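Trehalose-6-phosphate phosphatase-related protein (Thermoplasma acidophilum, PDB 1U02) removes the phosphate from trehalose 6-phosphate to release free trehalose, using magnesium as cofactor. Local coordinates at residues E136-F141 / I152-P157. Sequence-based numbering, arbitrary orientation.
Sequences EIARIF and IELRVP
L154 holds CG opposite its own carbonyl carbon (chi1 -67°). CD1 continues the extended chain (chi2 -178°) and CD2 branches off beside it; both methyls reach the helix. I137 has CG1 anti to its carbonyl carbon (chi1 -73°), which leaves CG2 anti to the backbone N and facing the leucine while the CG1 branch leads off. The two methyls of L154 meet two consecutive helix residues. Its CD1 meets CG2 of I137 at 3.8 Å. Its CD2 meets CB of A138 at 3.7 Å. The I137 and L154 side chains cross at about a right angle, methyl against methyl. The contact is wholly apolar, and no hydrogen bond joins the two segments. A138 is short, consistent with the near approach of the backbones here: its CA is 6.8 Å from the CA of L154. T145, on the neighbouring strand 144-147, touches both A138 and L154, and Y117 of strand 114-118 also packs on L154. The leucine is thus buried between helix and sheet. Backbone hydrogen bonding with V115 ties L154 into the sheet. Helix 127-141 lies over the four-stranded antiparallel sheet, which fits the alpha/beta cap domain of a HAD-superfamily phosphatase, away from the magnesium site.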
loop_
_atom_site.group_PDB
_atom_site.type_symbol
_atom_site.label_atom_id
_atom_site.label_comp_id
_atom_site.label_asym_id
_atom_site.label_seq_id
_atom_site.Cartn_x
_atom_site.Cartn_y
_atom_site.Cartn_z
ATOM N N GLU A 136 17.251 14.773 5.989
ATOM C CA GLU A 136 17.639 16.131 5.616
ATOM C C GLU A 136 16.853 16.553 4.376
ATOM O O GLU A 136 16.345 17.675 4.294
ATOM C CB GLU A 136 19.146 16.192 5.339
ATOM C CG GLU A 136 19.653 17.552 4.886
ATOM C CD GLU A 136 21.169 17.594 4.767
ATOM O OE1 GLU A 136 21.736 16.768 4.015
ATOM O OE2 GLU A 136 21.797 18.452 5.430
ATOM N N ILE A 137 16.755 15.648 3.408
ATOM C CA ILE A 137 16.004 15.935 2.195
ATOM C C ILE A 137 14.540 16.187 2.556
ATOM O O ILE A 137 13.897 17.080 2.008
ATOM C CB ILE A 137 16.097 14.760 1.195
ATOM C CG1 ILE A 137 17.491 14.730 0.568
ATOM C CG2 ILE A 137 15.052 14.909 0.102
ATOM C CD1 ILE A 137 17.794 15.949 -0.298
ATOM N N ALA A 138 14.023 15.398 3.491
ATOM C CA ALA A 138 12.641 15.536 3.926
ATOM C C ALA A 138 12.380 16.922 4.513
ATOM O O ALA A 138 11.349 17.541 4.234
ATOM C CB ALA A 138 12.310 14.464 4.955
ATOM N N ARG A 139 13.313 17.409 5.324
ATOM C CA ARG A 139 13.145 18.726 5.934
ATOM C C ARG A 139 13.257 19.810 4.870
ATOM O O ARG A 139 12.498 20.776 4.872
ATOM C CB ARG A 139 14.195 18.954 7.029
ATOM C CG ARG A 139 14.226 17.842 8.068
ATOM C CD ARG A 139 15.069 18.196 9.282
ATOM N NE ARG A 139 15.308 17.020 10.116
ATOM C CZ ARG A 139 16.288 16.144 9.911
ATOM N NH1 ARG A 139 17.132 16.310 8.902
ATOM N NH2 ARG A 139 16.414 15.090 10.707
ATOM N N ILE A 140 14.203 19.645 3.954
ATOM C CA ILE A 140 14.395 20.625 2.895
ATOM C C ILE A 140 13.147 20.804 2.031
ATOM O O ILE A 140 12.719 21.929 1.771
ATOM C CB ILE A 140 15.575 20.225 1.990
ATOM C CG1 ILE A 140 16.872 20.247 2.800
ATOM C CG2 ILE A 140 15.663 21.165 0.796
ATOM C CD1 ILE A 140 18.064 19.648 2.072
ATOM N N PHE A 141 12.557 19.692 1.602
ATOM C CA PHE A 141 11.379 19.733 0.745
ATOM C C PHE A 141 10.043 19.760 1.466
ATOM O O PHE A 141 8.994 19.874 0.828
ATOM C CB PHE A 141 11.416 18.552 -0.216
ATOM C CG PHE A 141 12.484 18.668 -1.258
ATOM C CD1 PHE A 141 12.231 19.327 -2.458
ATOM C CD2 PHE A 141 13.754 18.148 -1.030
ATOM C CE1 PHE A 141 13.230 19.466 -3.422
ATOM C CE2 PHE A 141 14.761 18.279 -1.982
ATOM C CZ PHE A 141 14.500 18.939 -3.180
ATOM N N ILE A 152 12.661 3.023 3.733
ATOM C CA ILE A 152 12.529 4.393 4.196
ATOM C C ILE A 152 11.881 5.106 3.010
ATOM O O ILE A 152 12.430 5.121 1.911
ATOM C CB ILE A 152 13.885 5.057 4.519
ATOM C CG1 ILE A 152 14.588 4.295 5.648
ATOM C CG2 ILE A 152 13.651 6.509 4.951
ATOM C CD1 ILE A 152 15.919 4.899 6.055
ATOM N N GLU A 153 10.708 5.683 3.229
ATOM C CA GLU A 153 10.010 6.345 2.141
ATOM C C GLU A 153 9.648 7.788 2.440
ATOM O O GLU A 153 9.217 8.116 3.549
ATOM C CB GLU A 153 8.724 5.573 1.795
ATOM C CG GLU A 153 7.981 6.114 0.572
ATOM C CD GLU A 153 6.712 5.334 0.231
ATOM O OE1 GLU A 153 5.716 5.438 0.976
ATOM O OE2 GLU A 153 6.711 4.615 -0.788
ATOM N N LEU A 154 9.847 8.646 1.444
ATOM C CA LEU A 154 9.487 10.052 1.547
ATOM C C LEU A 154 8.121 10.129 0.897
ATOM O O LEU A 154 7.932 9.643 -0.219
ATOM C CB LEU A 154 10.477 10.931 0.784
ATOM C CG LEU A 154 11.876 10.956 1.396
ATOM C CD1 LEU A 154 12.771 11.898 0.595
ATOM C CD2 LEU A 154 11.778 11.412 2.849
ATOM N N ARG A 155 7.165 10.737 1.588
ATOM C CA ARG A 155 5.819 10.811 1.056
ATOM C C ARG A 155 5.113 12.112 1.422
ATOM O O ARG A 155 5.688 12.979 2.084
ATOM C CB ARG A 155 5.023 9.608 1.569
ATOM C CG ARG A 155 4.932 9.545 3.084
ATOM C CD ARG A 155 4.356 8.227 3.597
ATOM N NE ARG A 155 3.940 8.357 4.993
ATOM C CZ ARG A 155 3.456 7.369 5.743
ATOM N NH1 ARG A 155 3.321 6.149 5.242
ATOM N NH2 ARG A 155 3.086 7.613 6.996
ATOM N N VAL A 156 3.867 12.243 0.978
ATOM C CA VAL A 156 3.070 13.434 1.264
ATOM C C VAL A 156 2.729 13.473 2.756
ATOM O O VAL A 156 2.248 12.491 3.318
ATOM C CB VAL A 156 1.755 13.436 0.436
ATOM C CG1 VAL A 156 0.857 14.590 0.879
ATOM C CG2 VAL A 156 2.076 13.565 -1.045
ATOM N N PRO A 157 2.982 14.610 3.422
ATOM C CA PRO A 157 2.673 14.695 4.852
ATOM C C PRO A 157 1.202 14.389 5.176
ATOM O O PRO A 157 0.298 14.779 4.438
ATOM C CB PRO A 157 3.046 16.139 5.200
ATOM C CG PRO A 157 4.166 16.444 4.236
ATOM C CD PRO A 157 3.642 15.839 2.947
#